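Regulatory protein (Pseudomonas aeruginosa, PDB 5J2Y) binds promoter DNA through a helix-turn-helix domain and represses transcription in the quorum-sensing circuit of this bacterium. Local coordinates at residues E28-R33 with H59-G64; F34-S39 with F52-L57. All coordinates share one frame; numbering follows the deposited sequence.

Interaction 1: E28-R33 with H59-G64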
ATOM      1  N   GLU A  28       8.313  -2.098  -5.267  1.00 29.57           N
ATOM      2  CA  GLU A  28       9.133  -2.696  -4.207  1.00 32.20           C
ATOM      3  C   GLU A  28       9.215  -1.749  -3.038  1.00 33.03           C
ATOM      4  O   GLU A  28       9.036  -2.163  -1.887  1.00 29.52           O
ATOM      5  CB  GLU A  28      10.547  -2.992  -4.729  1.00 34.70           C
ATOM      6  CG  GLU A  28      11.592  -3.527  -3.722  1.00 43.14           C
ATOM      7  CD  GLU A  28      11.158  -4.757  -2.921  1.00 47.62           C
ATOM      8  OE1 GLU A  28      10.412  -5.605  -3.463  1.00 46.67           O
ATOM      9  OE2 GLU A  28      11.587  -4.880  -1.740  1.00 49.95           O
ATOM     10  N   THR A  29       9.496  -0.475  -3.347  1.00 32.36           N
ATOM     11  CA  THR A  29       9.748   0.529  -2.319  1.00 31.51           C
ATOM     12  C   THR A  29       8.448   0.731  -1.533  1.00 30.69           C
ATOM     13  O   THR A  29       8.414   0.650  -0.336  1.00 32.75           O
ATOM     14  CB  THR A  29      10.237   1.870  -2.944  1.00 33.38           C
ATOM     15  OG1 THR A  29      11.545   1.711  -3.529  1.00 34.10           O
ATOM     16  CG2 THR A  29      10.336   2.943  -1.914  1.00 32.60           C
ATOM     17  N   PHE A  30       7.363   0.923  -2.252  1.00 29.95           N
ATOM     18  CA  PHE A  30       6.090   1.260  -1.649  1.00 27.77           C
ATOM     19  C   PHE A  30       5.483   0.087  -0.864  1.00 27.76           C
ATOM     20  O   PHE A  30       5.143   0.206   0.338  1.00 26.27           O
ATOM     21  CB  PHE A  30       5.149   1.707  -2.744  1.00 26.14           C
ATOM     22  CG  PHE A  30       3.786   2.097  -2.241  1.00 27.58           C
ATOM     23  CD1 PHE A  30       3.540   3.377  -1.748  1.00 27.49           C
ATOM     24  CD2 PHE A  30       2.769   1.211  -2.292  1.00 26.47           C
ATOM     25  CE1 PHE A  30       2.295   3.738  -1.322  1.00 26.84           C
ATOM     26  CE2 PHE A  30       1.528   1.554  -1.859  1.00 28.18           C
ATOM     27  CZ  PHE A  30       1.280   2.810  -1.353  1.00 27.96           C
ATOM     28  N   TRP A  31       5.410  -1.074  -1.497  1.00 26.20           N
ATOM     29  CA  TRP A  31       4.724  -2.187  -0.854  1.00 26.18           C
ATOM     30  C   TRP A  31       5.491  -2.844   0.294  1.00 25.93           C
ATOM     31  O   TRP A  31       4.883  -3.384   1.223  1.00 23.16           O
ATOM     32  CB  TRP A  31       4.330  -3.195  -1.878  1.00 24.27           C
ATOM     33  CG  TRP A  31       3.276  -2.698  -2.681  1.00 23.96           C
ATOM     34  CD1 TRP A  31       3.378  -2.161  -3.939  1.00 26.97           C
ATOM     35  CD2 TRP A  31       1.894  -2.647  -2.326  1.00 23.90           C
ATOM     36  NE1 TRP A  31       2.131  -1.775  -4.392  1.00 26.19           N
ATOM     37  CE2 TRP A  31       1.204  -2.080  -3.425  1.00 24.27           C
ATOM     38  CE3 TRP A  31       1.169  -3.028  -1.182  1.00 22.20           C
ATOM     39  CZ2 TRP A  31      -0.156  -1.908  -3.433  1.00 24.76           C
ATOM     40  CZ3 TRP A  31      -0.172  -2.839  -1.168  1.00 24.32           C
ATOM     41  CH2 TRP A  31      -0.842  -2.273  -2.302  1.00 27.92           C
ATOM     42  N   SER A  32       6.812  -2.717   0.269  1.00 26.10           N
ATOM     43  CA  SER A  32       7.618  -3.360   1.287  1.00 26.32           C
ATOM     44  C   SER A  32       7.546  -2.663   2.630  1.00 27.55           C
ATOM     45  O   SER A  32       7.854  -3.286   3.631  1.00 32.46           O
ATOM     46  CB  SER A  32       9.080  -3.557   0.817  1.00 27.16           C
ATOM     47  OG  SER A  32       9.681  -2.316   0.523  1.00 31.09           O
ATOM     48  N   ARG A  33       7.112  -1.396   2.680  1.00 29.01           N
ATOM     49  CA  ARG A  33       6.864  -0.725   3.990  1.00 26.63           C
ATOM     50  C   ARG A  33       5.852  -1.468   4.814  1.00 26.80           C
ATOM     51  O   ARG A  33       5.827  -1.294   6.027  1.00 25.45           O
ATOM     52  CB  ARG A  33       6.311   0.692   3.837  1.00 28.61           C
ATOM     53  CG  ARG A  33       7.191   1.611   3.041  1.00 30.73           C
ATOM     54  CD  ARG A  33       6.880   3.063   3.331  1.00 34.07           C
ATOM     55  NE  ARG A  33       7.911   3.881   2.684  1.00 34.01           N
ATOM     56  CZ  ARG A  33       7.780   4.453   1.481  1.00 33.85           C
ATOM     57  NH1 ARG A  33       6.640   4.376   0.812  1.00 34.26           N
ATOM     58  NH2 ARG A  33       8.784   5.143   0.959  1.00 35.12           N
ATOM     59  N   HIS A  59      -5.672   2.206   3.983  1.00 24.95           N
ATOM     60  CA  HIS A  59      -6.573   3.284   4.423  1.00 27.73           C
ATOM     61  C   HIS A  59      -5.910   4.257   5.409  1.00 27.80           C
ATOM     62  O   HIS A  59      -5.818   5.458   5.172  1.00 27.21           O
ATOM     63  CB  HIS A  59      -7.830   2.726   5.052  1.00 27.00           C
ATOM     64  CG  HIS A  59      -8.709   3.787   5.603  1.00 33.00           C
ATOM     65  ND1 HIS A  59      -9.404   4.676   4.810  1.00 35.90           N
ATOM     66  CD2 HIS A  59      -8.957   4.150   6.879  1.00 35.78           C
ATOM     67  CE1 HIS A  59     -10.080   5.508   5.577  1.00 34.05           C
ATOM     68  NE2 HIS A  59      -9.817   5.215   6.838  1.00 35.62           N
ATOM     69  N   PHE A  60      -5.387   3.714   6.485  1.00 26.89           N
ATOM     70  CA  PHE A  60      -4.785   4.558   7.510  1.00 27.46           C
ATOM     71  C   PHE A  60      -3.529   5.265   7.030  1.00 28.78           C
ATOM     72  O   PHE A  60      -3.209   6.369   7.487  1.00 30.06           O
ATOM     73  CB  PHE A  60      -4.491   3.726   8.763  1.00 25.74           C
ATOM     74  CG  PHE A  60      -5.732   3.267   9.463  1.00 28.98           C
ATOM     75  CD1 PHE A  60      -6.668   4.208   9.944  1.00 29.77           C
ATOM     76  CD2 PHE A  60      -5.984   1.911   9.671  1.00 29.69           C
ATOM     77  CE1 PHE A  60      -7.820   3.787  10.594  1.00 29.12           C
ATOM     78  CE2 PHE A  60      -7.133   1.495  10.341  1.00 29.50           C
ATOM     79  CZ  PHE A  60      -8.046   2.421  10.792  1.00 28.73           C
ATOM     80  N   TYR A  61      -2.805   4.608   6.137  1.00 26.22           N
ATOM     81  CA  TYR A  61      -1.611   5.197   5.551  1.00 26.78           C
ATOM     82  C   TYR A  61      -1.903   6.387   4.634  1.00 25.75           C
ATOM     83  O   TYR A  61      -1.291   7.437   4.740  1.00 28.66           O
ATOM     84  CB  TYR A  61      -0.862   4.141   4.739  1.00 23.76           C
ATOM     85  CG  TYR A  61       0.430   4.636   4.139  1.00 22.78           C
ATOM     86  CD1 TYR A  61       1.542   4.879   4.914  1.00 23.51           C
ATOM     87  CD2 TYR A  61       0.535   4.858   2.762  1.00 24.68           C
ATOM     88  CE1 TYR A  61       2.751   5.307   4.346  1.00 23.17           C
ATOM     89  CE2 TYR A  61       1.715   5.295   2.197  1.00 24.09           C
ATOM     90  CZ  TYR A  61       2.826   5.507   2.984  1.00 24.50           C
ATOM     91  OH  TYR A  61       3.987   5.971   2.381  1.00 25.32           O
ATOM     92  N   ILE A  62      -2.812   6.179   3.711  1.00 29.96           N
ATOM     93  CA  ILE A  62      -3.176   7.189   2.723  1.00 32.87           C
ATOM     94  C   ILE A  62      -3.777   8.456   3.375  1.00 33.27           C
ATOM     95  O   ILE A  62      -3.394   9.578   3.037  1.00 34.72           O
ATOM     96  CB  ILE A  62      -4.120   6.556   1.684  1.00 35.72           C
ATOM     97  CG1 ILE A  62      -3.294   5.730   0.718  1.00 39.48           C
ATOM     98  CG2 ILE A  62      -4.872   7.604   0.891  1.00 37.36           C
ATOM     99  CD1 ILE A  62      -4.082   4.640   0.049  1.00 41.89           C
ATOM    100  N   GLU A  63      -4.625   8.280   4.379  1.00 32.95           N
ATOM    101  CA  GLU A  63      -5.166   9.427   5.123  1.00 33.94           C
ATOM    102  C   GLU A  63      -4.119  10.111   6.063  1.00 34.53           C
ATOM    103  O   GLU A  63      -4.378  11.142   6.671  1.00 37.62           O
ATOM    104  CB  GLU A  63      -6.478   9.029   5.799  1.00 33.29           C
ATOM    105  CG  GLU A  63      -6.303   8.334   7.129  1.00 38.81           C
ATOM    106  CD  GLU A  63      -7.633   8.090   7.889  1.00 47.72           C
ATOM    107  OE1 GLU A  63      -7.607   7.699   9.109  1.00 50.27           O
ATOM    108  OE2 GLU A  63      -8.708   8.309   7.272  1.00 50.81           O
ATOM    109  N   GLY A  64      -2.900   9.589   6.113  1.00 32.39           N
ATOM    110  CA  GLY A  64      -1.808  10.229   6.864  1.00 31.04           C
ATOM    111  C   GLY A  64      -1.716   9.803   8.311  1.00 31.96           C
ATOM    112  O   GLY A  64      -0.936  10.344   9.061  1.00 38.23           O
TER

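Interaction 2: F34-S39 with F52-L57. With nucleotides of chain F; nucleotides of chain C.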
ATOM      1  N   PHE A  34       4.973  -2.222   4.130  1.00 25.07           N
ATOM      2  CA  PHE A  34       3.917  -3.022   4.752  1.00 25.88           C
ATOM      3  C   PHE A  34       4.288  -4.514   4.858  1.00 26.98           C
ATOM      4  O   PHE A  34       3.499  -5.312   5.321  1.00 22.79           O
ATOM      5  CB  PHE A  34       2.592  -2.884   3.952  1.00 25.26           C
ATOM      6  CG  PHE A  34       2.182  -1.455   3.692  1.00 25.87           C
ATOM      7  CD1 PHE A  34       1.626  -0.685   4.699  1.00 25.00           C
ATOM      8  CD2 PHE A  34       2.323  -0.893   2.435  1.00 27.51           C
ATOM      9  CE1 PHE A  34       1.253   0.616   4.468  1.00 26.16           C
ATOM     10  CE2 PHE A  34       1.978   0.422   2.204  1.00 28.42           C
ATOM     11  CZ  PHE A  34       1.426   1.172   3.228  1.00 27.12           C
ATOM     12  N   GLY A  35       5.480  -4.889   4.393  1.00 28.71           N
ATOM     13  CA  GLY A  35       5.866  -6.291   4.350  1.00 26.92           C
ATOM     14  C   GLY A  35       5.182  -7.056   3.234  1.00 28.87           C
ATOM     15  O   GLY A  35       4.976  -8.263   3.322  1.00 30.46           O
ATOM     16  N   ILE A  36       4.828  -6.340   2.180  1.00 28.69           N
ATOM     17  CA  ILE A  36       4.151  -6.913   1.045  1.00 27.17           C
ATOM     18  C   ILE A  36       5.146  -6.936  -0.120  1.00 26.07           C
ATOM     19  O   ILE A  36       5.787  -5.944  -0.432  1.00 28.05           O
ATOM     20  CB  ILE A  36       2.906  -6.081   0.710  1.00 27.50           C
ATOM     21  CG1 ILE A  36       1.874  -6.246   1.814  1.00 31.33           C
ATOM     22  CG2 ILE A  36       2.251  -6.520  -0.597  1.00 27.71           C
ATOM     23  CD1 ILE A  36       0.761  -5.199   1.773  1.00 32.27           C
ATOM     24  N   SER A  37       5.242  -8.071  -0.781  1.00 24.58           N
ATOM     25  CA  SER A  37       6.174  -8.241  -1.858  1.00 23.47           C
ATOM     26  C   SER A  37       5.740  -7.459  -3.121  1.00 23.52           C
ATOM     27  O   SER A  37       4.557  -7.126  -3.321  1.00 22.43           O
ATOM     28  CB  SER A  37       6.253  -9.704  -2.196  1.00 22.66           C
ATOM     29  OG  SER A  37       4.990 -10.147  -2.740  1.00 26.14           O
ATOM     30  N   GLN A  38       6.725  -7.198  -3.958  1.00 24.44           N
ATOM     31  CA  GLN A  38       6.519  -6.534  -5.227  1.00 26.17           C
ATOM     32  C   GLN A  38       5.448  -7.226  -6.073  1.00 24.83           C
ATOM     33  O   GLN A  38       4.503  -6.583  -6.465  1.00 25.19           O
ATOM     34  CB  GLN A  38       7.836  -6.424  -5.973  1.00 27.07           C
ATOM     35  CG  GLN A  38       7.662  -5.736  -7.318  1.00 27.19           C
ATOM     36  CD  GLN A  38       7.348  -6.727  -8.422  1.00 28.43           C
ATOM     37  OE1 GLN A  38       8.063  -7.738  -8.578  1.00 28.50           O
ATOM     38  NE2 GLN A  38       6.310  -6.441  -9.223  1.00 27.38           N
ATOM     39  N   SER A  39       5.530  -8.540  -6.256  1.00 25.21           N
ATOM     40  CA  SER A  39       4.523  -9.259  -7.101  1.00 26.28           C
ATOM     41  C   SER A  39       3.177  -9.077  -6.577  1.00 24.37           C
ATOM     42  O   SER A  39       2.241  -8.934  -7.308  1.00 26.28           O
ATOM     43  CB  SER A  39       4.686 -10.788  -7.128  1.00 26.63           C
ATOM     44  OG  SER A  39       5.951 -11.148  -6.671  1.00 31.57           O
ATOM     45  N   PHE A  52      -8.790  -7.844   3.633  1.00 27.82           N
ATOM     46  CA  PHE A  52      -9.274  -6.743   4.450  1.00 28.68           C
ATOM     47  C   PHE A  52      -8.171  -6.104   5.315  1.00 27.57           C
ATOM     48  O   PHE A  52      -8.013  -4.892   5.333  1.00 28.90           O
ATOM     49  CB  PHE A  52     -10.493  -7.178   5.241  1.00 28.41           C
ATOM     50  CG  PHE A  52     -11.221  -6.045   5.905  1.00 32.78           C
ATOM     51  CD1 PHE A  52     -11.923  -5.111   5.159  1.00 35.04           C
ATOM     52  CD2 PHE A  52     -11.183  -5.895   7.303  1.00 34.54           C
ATOM     53  CE1 PHE A  52     -12.588  -4.054   5.780  1.00 35.35           C
ATOM     54  CE2 PHE A  52     -11.849  -4.858   7.919  1.00 32.91           C
ATOM     55  CZ  PHE A  52     -12.560  -3.943   7.158  1.00 34.77           C
ATOM     56  N   PRO A  53      -7.316  -6.911   5.926  1.00 28.03           N
ATOM     57  CA  PRO A  53      -6.282  -6.262   6.749  1.00 27.21           C
ATOM     58  C   PRO A  53      -5.377  -5.309   5.957  1.00 28.04           C
ATOM     59  O   PRO A  53      -4.947  -4.276   6.463  1.00 27.11           O
ATOM     60  CB  PRO A  53      -5.459  -7.445   7.273  1.00 25.58           C
ATOM     61  CG  PRO A  53      -6.338  -8.624   7.157  1.00 23.72           C
ATOM     62  CD  PRO A  53      -7.231  -8.383   5.973  1.00 25.63           C
ATOM     63  N   ILE A  54      -5.088  -5.651   4.709  1.00 28.52           N
ATOM     64  CA  ILE A  54      -4.240  -4.794   3.859  1.00 26.91           C
ATOM     65  C   ILE A  54      -5.031  -3.559   3.479  1.00 24.35           C
ATOM     66  O   ILE A  54      -4.490  -2.463   3.374  1.00 22.00           O
ATOM     67  CB  ILE A  54      -3.769  -5.504   2.575  1.00 28.05           C
ATOM     68  CG1 ILE A  54      -2.655  -6.487   2.882  1.00 31.68           C
ATOM     69  CG2 ILE A  54      -3.114  -4.533   1.597  1.00 27.21           C
ATOM     70  CD1 ILE A  54      -2.912  -7.481   3.976  1.00 37.47           C
ATOM     71  N   TYR A  55      -6.320  -3.737   3.233  1.00 24.09           N
ATOM     72  CA  TYR A  55      -7.209  -2.587   3.001  1.00 23.06           C
ATOM     73  C   TYR A  55      -7.151  -1.618   4.180  1.00 22.96           C
ATOM     74  O   TYR A  55      -6.981  -0.393   3.999  1.00 20.11           O
ATOM     75  CB  TYR A  55      -8.625  -3.069   2.758  1.00 23.87           C
ATOM     76  CG  TYR A  55      -9.663  -1.983   2.781  1.00 26.61           C
ATOM     77  CD1 TYR A  55      -9.738  -1.036   1.759  1.00 29.74           C
ATOM     78  CD2 TYR A  55     -10.607  -1.927   3.782  1.00 26.67           C
ATOM     79  CE1 TYR A  55     -10.702  -0.044   1.788  1.00 31.64           C
ATOM     80  CE2 TYR A  55     -11.581  -0.944   3.826  1.00 27.55           C
ATOM     81  CZ  TYR A  55     -11.623  -0.000   2.843  1.00 34.72           C
ATOM     82  OH  TYR A  55     -12.605   0.972   2.866  1.00 39.35           O
ATOM     83  N   LEU A  56      -7.241  -2.158   5.400  1.00 22.83           N
ATOM     84  CA  LEU A  56      -7.205  -1.297   6.591  1.00 21.05           C
ATOM     85  C   LEU A  56      -5.892  -0.509   6.611  1.00 21.15           C
ATOM     86  O   LEU A  56      -5.887   0.711   6.830  1.00 22.11           O
ATOM     87  CB  LEU A  56      -7.320  -2.131   7.881  1.00 21.01           C
ATOM     88  CG  LEU A  56      -8.607  -2.875   8.137  1.00 21.40           C
ATOM     89  CD1 LEU A  56      -8.488  -3.566   9.468  1.00 23.29           C
ATOM     90  CD2 LEU A  56      -9.784  -1.941   8.172  1.00 22.63           C
ATOM     91  N   LEU A  57      -4.763  -1.201   6.410  1.00 20.49           N
ATOM     92  CA  LEU A  57      -3.483  -0.522   6.499  1.00 21.49           C
ATOM     93  C   LEU A  57      -3.340   0.548   5.447  1.00 22.31           C
ATOM     94  O   LEU A  57      -2.776   1.605   5.725  1.00 26.61           O
ATOM     95  CB  LEU A  57      -2.316  -1.473   6.310  1.00 25.44           C
ATOM     96  CG  LEU A  57      -1.757  -2.164   7.511  1.00 28.86           C
ATOM     97  CD1 LEU A  57      -0.859  -3.267   7.015  1.00 32.52           C
ATOM     98  CD2 LEU A  57      -0.983  -1.202   8.386  1.00 27.97           C
TER
ATOM     99  P    DT F  17       4.124 -12.105   0.418  0.50 49.80           P
ATOM    100  OP1  DT F  17       4.673 -11.686   1.727  0.50 48.34           O
ATOM    101  OP2  DT F  17       3.531 -11.077  -0.487  0.50 46.49           O
ATOM    102  O5'  DT F  17       5.266 -12.944  -0.309  0.50 48.24           O
ATOM    103  C5'  DT F  17       5.585 -14.268   0.190  0.50 44.62           C
ATOM    104  C4'  DT F  17       6.373 -15.065  -0.826  0.50 42.64           C
ATOM    105  O4'  DT F  17       5.489 -15.591  -1.843  0.50 40.59           O
ATOM    106  C3'  DT F  17       7.467 -14.287  -1.572  0.50 41.33           C
ATOM    107  O3'  DT F  17       8.663 -15.073  -1.522  0.50 41.62           O
ATOM    108  C2'  DT F  17       6.928 -14.176  -2.989  0.50 39.52           C
ATOM    109  C1'  DT F  17       6.113 -15.450  -3.106  0.50 38.66           C
ATOM    110  N1   DT F  17       5.057 -15.455  -4.136  0.50 36.08           N
ATOM    111  C2   DT F  17       4.936 -16.567  -4.939  0.50 34.57           C
ATOM    112  O2   DT F  17       5.669 -17.539  -4.848  0.50 35.07           O
ATOM    113  N3   DT F  17       3.915 -16.502  -5.852  0.50 33.56           N
ATOM    114  C4   DT F  17       3.029 -15.456  -6.043  0.50 33.61           C
ATOM    115  O4   DT F  17       2.167 -15.533  -6.915  0.50 34.08           O
ATOM    116  C5   DT F  17       3.211 -14.327  -5.162  0.50 32.67           C
ATOM    117  C7   DT F  17       2.292 -13.153  -5.290  0.50 32.70           C
ATOM    118  C6   DT F  17       4.206 -14.381  -4.267  0.50 35.00           C
TER
ATOM    119  P    DA C   8       2.276  -4.148 -13.538  0.50 29.80           P
ATOM    120  OP1  DA C   8       1.202  -3.416 -14.225  0.50 30.11           O
ATOM    121  OP2  DA C   8       2.252  -4.296 -12.066  0.50 30.95           O
ATOM    122  O5'  DA C   8       2.388  -5.614 -14.159  0.50 29.07           O
ATOM    123  C5'  DA C   8       3.068  -5.813 -15.397  0.50 28.18           C
ATOM    124  C4'  DA C   8       2.969  -7.243 -15.879  0.50 27.78           C
ATOM    125  O4'  DA C   8       4.127  -7.980 -15.441  0.50 27.52           O
ATOM    126  C3'  DA C   8       1.772  -8.065 -15.422  0.50 30.04           C
ATOM    127  O3'  DA C   8       1.527  -8.934 -16.533  0.50 31.99           O
ATOM    128  C2'  DA C   8       2.299  -8.786 -14.187  0.50 28.71           C
ATOM    129  C1'  DA C   8       3.762  -9.023 -14.545  0.50 27.41           C
ATOM    130  N9   DA C   8       4.703  -8.967 -13.439  0.50 26.10           N
ATOM    131  C8   DA C   8       4.764  -8.043 -12.427  0.50 24.74           C
ATOM    132  N7   DA C   8       5.786  -8.207 -11.623  0.50 24.66           N
ATOM    133  C5   DA C   8       6.458  -9.297 -12.160  0.50 25.65           C
ATOM    134  C6   DA C   8       7.625  -9.970 -11.774  0.50 25.45           C
ATOM    135  N6   DA C   8       8.360  -9.630 -10.712  0.50 26.11           N
ATOM    136  N1   DA C   8       8.018 -11.022 -12.520  0.50 26.06           N
ATOM    137  C2   DA C   8       7.286 -11.364 -13.583  0.50 25.56           C
ATOM    138  N3   DA C   8       6.174 -10.806 -14.051  0.50 26.86           N
ATOM    139  C4   DA C   8       5.811  -9.763 -13.288  0.50 26.35           C
ATOM    140  P    DT C   7       7.289  -0.104 -11.055  0.50 29.92           P
ATOM    141  OP1  DT C   7       6.336   1.028 -11.162  0.50 29.58           O
ATOM    142  OP2  DT C   7       7.714  -0.584  -9.705  0.50 27.35           O
ATOM    143  O5'  DT C   7       6.726  -1.325 -11.887  0.50 28.48           O
ATOM    144  C5'  DT C   7       6.221  -1.136 -13.208  0.50 27.59           C
ATOM    145  C4'  DT C   7       5.736  -2.452 -13.773  0.50 26.95           C
ATOM    146  O4'  DT C   7       6.828  -3.392 -13.870  0.50 26.56           O
ATOM    147  C3'  DT C   7       4.637  -3.164 -12.983  0.50 26.60           C
ATOM    148  O3'  DT C   7       3.646  -3.474 -13.957  0.50 28.06           O
ATOM    149  C2'  DT C   7       5.314  -4.419 -12.453  0.50 26.28           C
ATOM    150  C1'  DT C   7       6.352  -4.680 -13.514  0.50 25.51           C
ATOM    151  N1   DT C   7       7.515  -5.480 -13.095  0.50 24.30           N
ATOM    152  C2   DT C   7       7.846  -6.567 -13.862  0.50 23.27           C
ATOM    153  O2   DT C   7       7.176  -6.937 -14.811  0.50 26.20           O
ATOM    154  N3   DT C   7       8.982  -7.224 -13.464  0.50 23.59           N
ATOM    155  C4   DT C   7       9.801  -6.902 -12.398  0.50 23.43           C
ATOM    156  O4   DT C   7      10.791  -7.586 -12.158  0.50 23.01           O
ATOM    157  C5   DT C   7       9.402  -5.739 -11.646  0.50 22.22           C
ATOM    158  C7   DT C   7      10.223  -5.322 -10.468  0.50 22.50           C
ATOM    159  C6   DT C   7       8.305  -5.082 -12.038  0.50 23.32           C
TER

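Interaction 1: E28-R33 with H59-G64
Arg-33 and Tyr-61 mark the closest approach of the two backbones, with Arg-33 CA and Tyr-61 CA 10.5 Å apart, so the gap is bridged by long side chains alone. The segments belong to the helix-turn-helix domain: 28-33 lies on the first helix of that motif, helix 27-32, and 59-64 carries the end of helix 52-62, which meets it across the interior of the domain. Tyr-61 does most of the bridging. The first torsion of Tyr-61 (chi1 -177°) swings CG away from the backbone N and carries the phenol into the interior, where Tyr-61 CE2 lies 3.9 Å from Phe-30 CE1, the two side chains crossing obliquely. Phe-30 in turn sets its CD2 over the rim of the Trp-31 indole, 3.6 Å above that plane, and Phe-34 meets the Tyr-61 ring edge-to-face.

The extended Arg-33 chain runs across the end of the phenol at about a right angle, with the guanidinium plane turned only 20° from that of the ring. Arg-33 NH1 stands 3.5 Å from Tyr-61 OH, but the salt bridge of Arg-33 NH1 goes to Glu-25, while the hydroxyl is hydrogen-bonded to Asp-68 and to Arg-23. The hydroxyl of the buried Tyr-61 is thus satisfied by polar groups that lie beyond the two helices, and the leading residue of helix 68-75 is drawn into the same cluster. Leu-71 from that helix touches both Arg-33 and Tyr-61. Helix 52-62 closes in a Schellman motif just past Tyr-61: Gly-64, at positive phi, directs its N to Tyr-61 O at 3.0 Å.

Interaction 2: F34-S39 with F52-L57
Ile-36 meets Ile-54 and Phe-34 meets Leu-57, joining the turn of the helix-turn-helix to helix 52-62 through purely apolar contacts. Ile-36 CD1 rests between the branches of Ile-54, 3.8 Å from its CG1 and nearly as close to CG2, while the Phe-34 ring puts CD1 4.3 Å from Leu-57 CD1. Beyond the Schellman turn at Gly-35, Ser-37 takes the N-cap of helix 38-45, the recognition helix, and its OG bonds a backbone phosphate, 2.8 Å from OP2 of DT17 of chain F; the Ser-37 N adds a weak bond to the same oxygen.

Gln-38 then reaches the bases. From CB, which packs beside Glu-28, the chain passes to Gln-38 CG, 4.1 Å from the methyl C7 of DT7 of chain C, and bends sharply there (chi2 -90°). CD lies against the same methyl, and the amide fans out along the major-groove edge of the neighbouring adenine, DA8 of chain C. Gln-38 OE1 accepts from N6 of DA8 of chain C at 2.9 Å. NE2 is also hydrogen-bonded to Gln-27, which helps to fix the amide's rotation. The pairing of acceptor and donor matches adenine, a direct readout of the kind known from phage repressors. The NE2-to-N7 bond is almost straight: 3.0 Å between Gln-38 NE2 and DA8 N7 of chain C, at 174°.

In the fold
The two contacts lie with their centres about 8 Å apart and share helix 52-62, interaction 2 using its first half and interaction 1 its end. Along the chain the order is 28-33, 34-39, 52-57, 59-64, so interaction 2 is nested inside the loop closed by interaction 1. Helix 27-32 and helix 38-45, the two helices of the motif, are consecutive in the chain, joined by the turn, and Ile-36 N probably bonds back to Trp-31 O. Interaction 1 is buried near the centre of the chain; interaction 2 lies nearer the surface, where its first segment touches DNA. Together they fix both the first helix and the turn to one supporting helix, which probably helps to hold the recognition helix in position to face the major groove.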